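Local coordinates for protein ferredoxin (Rhodopseudomonas palustris, PDB 4LTU) that carries a [2Fe-2S] cluster and probably shuttles electrons between redox partners, as adrenodoxin and putidaredoxin do, at residues P2-D10 with I15-A24. Residues are numbered along the deposited sequence; the frame is centred on the assembly and turned at random.
Sequences PSITFIHPD and IVDAAIGDSA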
ATOM      1  N   PRO A   2       0.656 -14.682  -5.673  1.00 26.80           N
ATOM      2  CA  PRO A   2      -0.619 -14.279  -5.088  1.00 26.04           C
ATOM      3  C   PRO A   2      -1.307 -13.117  -5.803  1.00 25.94           C
ATOM      4  O   PRO A   2      -1.031 -12.822  -6.983  1.00 25.61           O
ATOM      5  CB  PRO A   2      -0.229 -13.891  -3.658  1.00 26.26           C
ATOM      6  CG  PRO A   2       0.873 -14.827  -3.325  1.00 25.54           C
ATOM      7  CD  PRO A   2       1.641 -15.035  -4.630  1.00 27.01           C
ATOM      8  N   SER A   3      -2.216 -12.475  -5.079  1.00 25.28           N
ATOM      9  CA  SER A   3      -3.156 -11.565  -5.665  1.00 25.01           C
ATOM     10  C   SER A   3      -3.547 -10.537  -4.618  1.00 24.87           C
ATOM     11  O   SER A   3      -3.859 -10.884  -3.467  1.00 24.36           O
ATOM     12  CB  SER A   3      -4.399 -12.349  -6.101  1.00 25.95           C
ATOM     13  OG  SER A   3      -5.133 -11.652  -7.086  1.00 25.20           O
ATOM     14  N   ILE A   4      -3.531  -9.273  -5.037  1.00 24.02           N
ATOM     15  CA  ILE A   4      -3.863  -8.162  -4.179  1.00 23.72           C
ATOM     16  C   ILE A   4      -5.054  -7.486  -4.782  1.00 23.11           C
ATOM     17  O   ILE A   4      -5.087  -7.232  -5.976  1.00 23.99           O
ATOM     18  CB  ILE A   4      -2.747  -7.073  -4.127  1.00 24.04           C
ATOM     19  CG1 ILE A   4      -1.389  -7.649  -3.740  1.00 23.31           C
ATOM     20  CG2 ILE A   4      -3.127  -5.957  -3.150  1.00 24.25           C
ATOM     21  CD1 ILE A   4      -0.267  -6.704  -4.103  1.00 22.80           C
ATOM     22  N   THR A   5      -6.014  -7.147  -3.937  1.00 22.40           N
ATOM     23  CA  THR A   5      -7.159  -6.341  -4.357  1.00 21.17           C
ATOM     24  C   THR A   5      -6.917  -4.866  -4.010  1.00 20.61           C
ATOM     25  O   THR A   5      -6.668  -4.547  -2.847  1.00 20.24           O
ATOM     26  CB  THR A   5      -8.427  -6.852  -3.653  1.00 20.36           C
ATOM     27  OG1 THR A   5      -8.438  -8.293  -3.701  1.00 21.89           O
ATOM     28  CG2 THR A   5      -9.655  -6.313  -4.299  1.00 18.64           C
ATOM     29  N   PHE A   6      -6.976  -3.979  -5.011  1.00 19.83           N
ATOM     30  CA  PHE A   6      -6.880  -2.536  -4.778  1.00 19.56           C
ATOM     31  C   PHE A   6      -8.237  -1.847  -4.979  1.00 20.06           C
ATOM     32  O   PHE A   6      -8.926  -2.126  -5.968  1.00 19.81           O
ATOM     33  CB  PHE A   6      -5.871  -1.877  -5.723  1.00 19.52           C
ATOM     34  CG  PHE A   6      -4.423  -1.998  -5.288  1.00 19.13           C
ATOM     35  CD1 PHE A   6      -3.837  -1.024  -4.471  1.00 18.25           C
ATOM     36  CD2 PHE A   6      -3.635  -3.055  -5.737  1.00 15.61           C
ATOM     37  CE1 PHE A   6      -2.481  -1.120  -4.087  1.00 18.11           C
ATOM     38  CE2 PHE A   6      -2.286  -3.164  -5.357  1.00 16.13           C
ATOM     39  CZ  PHE A   6      -1.708  -2.199  -4.535  1.00 16.61           C
ATOM     40  N   ILE A   7      -8.602  -0.940  -4.067  1.00 19.20           N
ATOM     41  CA  ILE A   7      -9.854  -0.170  -4.199  1.00 19.54           C
ATOM     42  C   ILE A   7      -9.615   1.340  -4.291  1.00 19.21           C
ATOM     43  O   ILE A   7      -8.985   1.932  -3.422  1.00 18.55           O
ATOM     44  CB  ILE A   7     -10.844  -0.505  -3.059  1.00 19.39           C
ATOM     45  CG1 ILE A   7     -11.317  -1.945  -3.210  1.00 18.88           C
ATOM     46  CG2 ILE A   7     -12.031   0.492  -3.020  1.00 20.31           C
ATOM     47  CD1 ILE A   7     -11.434  -2.655  -1.909  1.00 20.18           C
ATOM     48  N   HIS A   8     -10.111   1.934  -5.369  1.00 20.06           N
ATOM     49  CA  HIS A   8     -10.004   3.376  -5.629  1.00 20.46           C
ATOM     50  C   HIS A   8     -10.965   4.154  -4.754  1.00 21.60           C
ATOM     51  O   HIS A   8     -11.949   3.588  -4.257  1.00 23.30           O
ATOM     52  CB  HIS A   8     -10.234   3.675  -7.118  1.00 19.35           C
ATOM     53  CG  HIS A   8      -9.176   3.084  -8.005  1.00 18.76           C
ATOM     54  ND1 HIS A   8      -9.183   1.759  -8.385  1.00 17.07           N
ATOM     55  CD2 HIS A   8      -8.048   3.621  -8.533  1.00 16.13           C
ATOM     56  CE1 HIS A   8      -8.113   1.509  -9.117  1.00 17.12           C
ATOM     57  NE2 HIS A   8      -7.413   2.623  -9.232  1.00 17.14           N
ATOM     58  N   PRO A   9     -10.679   5.440  -4.525  1.00 22.49           N
ATOM     59  CA  PRO A   9     -11.587   6.311  -3.776  1.00 23.48           C
ATOM     60  C   PRO A   9     -13.055   6.101  -4.168  1.00 24.56           C
ATOM     61  O   PRO A   9     -13.948   6.121  -3.289  1.00 24.73           O
ATOM     62  CB  PRO A   9     -11.140   7.730  -4.182  1.00 23.52           C
ATOM     63  CG  PRO A   9      -9.956   7.566  -5.073  1.00 23.01           C
ATOM     64  CD  PRO A   9      -9.461   6.158  -4.945  1.00 22.61           C
ATOM     65  N   ASP A  10     -13.297   5.885  -5.467  1.00 24.48           N
ATOM     66  CA  ASP A  10     -14.670   5.751  -5.979  1.00 24.64           C
ATOM     67  C   ASP A  10     -15.326   4.419  -5.638  1.00 24.62           C
ATOM     68  O   ASP A  10     -16.547   4.297  -5.725  1.00 25.62           O
ATOM     69  CB  ASP A  10     -14.767   6.070  -7.494  1.00 23.91           C
ATOM     70  CG  ASP A  10     -13.809   5.250  -8.358  1.00 24.09           C
ATOM     71  OD1 ASP A  10     -13.665   5.614  -9.539  1.00 27.19           O
ATOM     72  OD2 ASP A  10     -13.213   4.249  -7.905  1.00 19.66           O
ATOM     73  N   ILE A  15      -7.827  -6.230  -9.478  1.00 23.95           N
ATOM     74  CA  ILE A  15      -7.015  -7.301  -8.948  1.00 24.54           C
ATOM     75  C   ILE A  15      -5.707  -7.387  -9.694  1.00 24.84           C
ATOM     76  O   ILE A  15      -5.673  -7.520 -10.924  1.00 24.00           O
ATOM     77  CB  ILE A  15      -7.756  -8.634  -8.896  1.00 24.99           C
ATOM     78  CG1 ILE A  15      -8.894  -8.522  -7.866  1.00 24.82           C
ATOM     79  CG2 ILE A  15      -6.772  -9.779  -8.591  1.00 24.67           C
ATOM     80  CD1 ILE A  15      -9.119  -9.762  -7.040  1.00 28.06           C
ATOM     81  N   VAL A  16      -4.621  -7.268  -8.934  1.00 25.59           N
ATOM     82  CA  VAL A  16      -3.280  -7.282  -9.525  1.00 25.81           C
ATOM     83  C   VAL A  16      -2.534  -8.508  -9.066  1.00 25.69           C
ATOM     84  O   VAL A  16      -2.556  -8.873  -7.886  1.00 26.47           O
ATOM     85  CB  VAL A  16      -2.465  -5.975  -9.213  1.00 26.10           C
ATOM     86  CG1 VAL A  16      -3.349  -4.713  -9.340  1.00 25.96           C
ATOM     87  CG2 VAL A  16      -1.829  -6.021  -7.855  1.00 25.75           C
ATOM     88  N   ASP A  17      -1.865  -9.155 -10.002  1.00 25.66           N
ATOM     89  CA  ASP A  17      -0.941 -10.216  -9.644  1.00 25.01           C
ATOM     90  C   ASP A  17       0.273  -9.651  -8.908  1.00 24.66           C
ATOM     91  O   ASP A  17       0.672  -8.494  -9.097  1.00 24.02           O
ATOM     92  CB  ASP A  17      -0.516 -10.969 -10.893  1.00 25.06           C
ATOM     93  CG  ASP A  17      -1.712 -11.422 -11.715  1.00 26.14           C
ATOM     94  OD1 ASP A  17      -1.939 -12.637 -11.787  1.00 25.93           O
ATOM     95  OD2 ASP A  17      -2.439 -10.561 -12.271  1.00 28.88           O
ATOM     96  N   ALA A  18       0.836 -10.480  -8.050  1.00 24.25           N
ATOM     97  CA  ALA A  18       2.023 -10.140  -7.338  1.00 24.84           C
ATOM     98  C   ALA A  18       2.717 -11.443  -7.013  1.00 25.22           C
ATOM     99  O   ALA A  18       2.079 -12.424  -6.639  1.00 25.76           O
ATOM    100  CB  ALA A  18       1.689  -9.366  -6.064  1.00 24.59           C
ATOM    101  N   ALA A  19       4.027 -11.463  -7.185  1.00 24.99           N
ATOM    102  CA  ALA A  19       4.798 -12.625  -6.801  1.00 24.39           C
ATOM    103  C   ALA A  19       5.062 -12.456  -5.317  1.00 24.41           C
ATOM    104  O   ALA A  19       4.862 -11.367  -4.772  1.00 24.80           O
ATOM    105  CB  ALA A  19       6.106 -12.658  -7.591  1.00 24.40           C
ATOM    106  N   ILE A  20       5.491 -13.529  -4.664  1.00 23.82           N
ATOM    107  CA  ILE A  20       5.945 -13.470  -3.309  1.00 23.76           C
ATOM    108  C   ILE A  20       7.201 -12.583  -3.319  1.00 23.55           C
ATOM    109  O   ILE A  20       8.074 -12.740  -4.185  1.00 22.55           O
ATOM    110  CB  ILE A  20       6.259 -14.886  -2.783  1.00 24.30           C
ATOM    111  CG1 ILE A  20       5.041 -15.798  -2.976  1.00 25.65           C
ATOM    112  CG2 ILE A  20       6.640 -14.846  -1.306  1.00 24.77           C
ATOM    113  CD1 ILE A  20       5.271 -17.267  -2.595  1.00 26.84           C
ATOM    114  N   GLY A  21       7.247 -11.616  -2.400  1.00 23.03           N
ATOM    115  CA  GLY A  21       8.390 -10.710  -2.290  1.00 22.21           C
ATOM    116  C   GLY A  21       8.222  -9.333  -2.909  1.00 21.79           C
ATOM    117  O   GLY A  21       8.884  -8.383  -2.483  1.00 21.82           O
ATOM    118  N   ASP A  22       7.382  -9.215  -3.941  1.00 21.31           N
ATOM    119  CA  ASP A  22       7.049  -7.897  -4.458  1.00 20.24           C
ATOM    120  C   ASP A  22       6.432  -7.095  -3.331  1.00 19.97           C
ATOM    121  O   ASP A  22       5.668  -7.623  -2.511  1.00 19.81           O
ATOM    122  CB  ASP A  22       6.047  -7.938  -5.621  1.00 20.71           C
ATOM    123  CG  ASP A  22       6.524  -8.771  -6.808  1.00 19.43           C
ATOM    124  OD1 ASP A  22       7.702  -9.133  -6.887  1.00 22.17           O
ATOM    125  OD2 ASP A  22       5.698  -9.064  -7.682  1.00 19.97           O
ATOM    126  N   SER A  23       6.800  -5.821  -3.266  1.00 19.36           N
ATOM    127  CA  SER A  23       6.046  -4.895  -2.474  1.00 18.55           C
ATOM    128  C   SER A  23       4.697  -4.683  -3.191  1.00 17.83           C
ATOM    129  O   SER A  23       4.567  -4.987  -4.376  1.00 17.59           O
ATOM    130  CB  SER A  23       6.822  -3.600  -2.326  1.00 17.90           C
ATOM    131  OG  SER A  23       6.829  -2.919  -3.556  1.00 19.06           O
ATOM    132  N   ALA A  24       3.721  -4.158  -2.459  1.00 17.32           N
ATOM    133  CA  ALA A  24       2.392  -3.816  -2.976  1.00 16.78           C
ATOM    134  C   ALA A  24       2.468  -2.695  -3.999  1.00 16.82           C
ATOM    135  O   ALA A  24       1.647  -2.617  -4.913  1.00 17.76           O
ATOM    136  CB  ALA A  24       1.449  -3.428  -1.813  1.00 15.82           C
TER
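F6 sets the edge of its ring against V16, with CE2 3.8 Å from CG2. The two residues belong to the N-terminal antiparallel beta hairpin of the [2Fe-2S] ferredoxin fold, strands 3-7 and 13-17. I4 and V16 form a hydrogen-bonded pair. I4 N donates to V16 O and V16 N to I4 O, each at 3.0 Å and nearly straight.

The I4, F6 and V16 side chains lie against helix 24-29, where they touch A27 or A28. I4 has CG1 anti to its carbonyl carbon (chi1 -54°), and the extended chain carries CD1 to A18 CB at 3.8 Å and on to A24. F6 CZ comes within 3.4 Å of A24 O at the ring edge. An alanine in place of F6 would probably open a gap between V16, A24 and L100 of strand 99-101. The side chain of A24 lies about 9 Å from the [2Fe-2S] cluster, near the cluster site but not part of it.

On the other face, T5 OG1 meets I15 CD1 at 3.7 Å. Past the strand, 19-22 make a type II turn. There A19 N bonds D22 OD2 at 3.0 Å, from above the carboxylate plane.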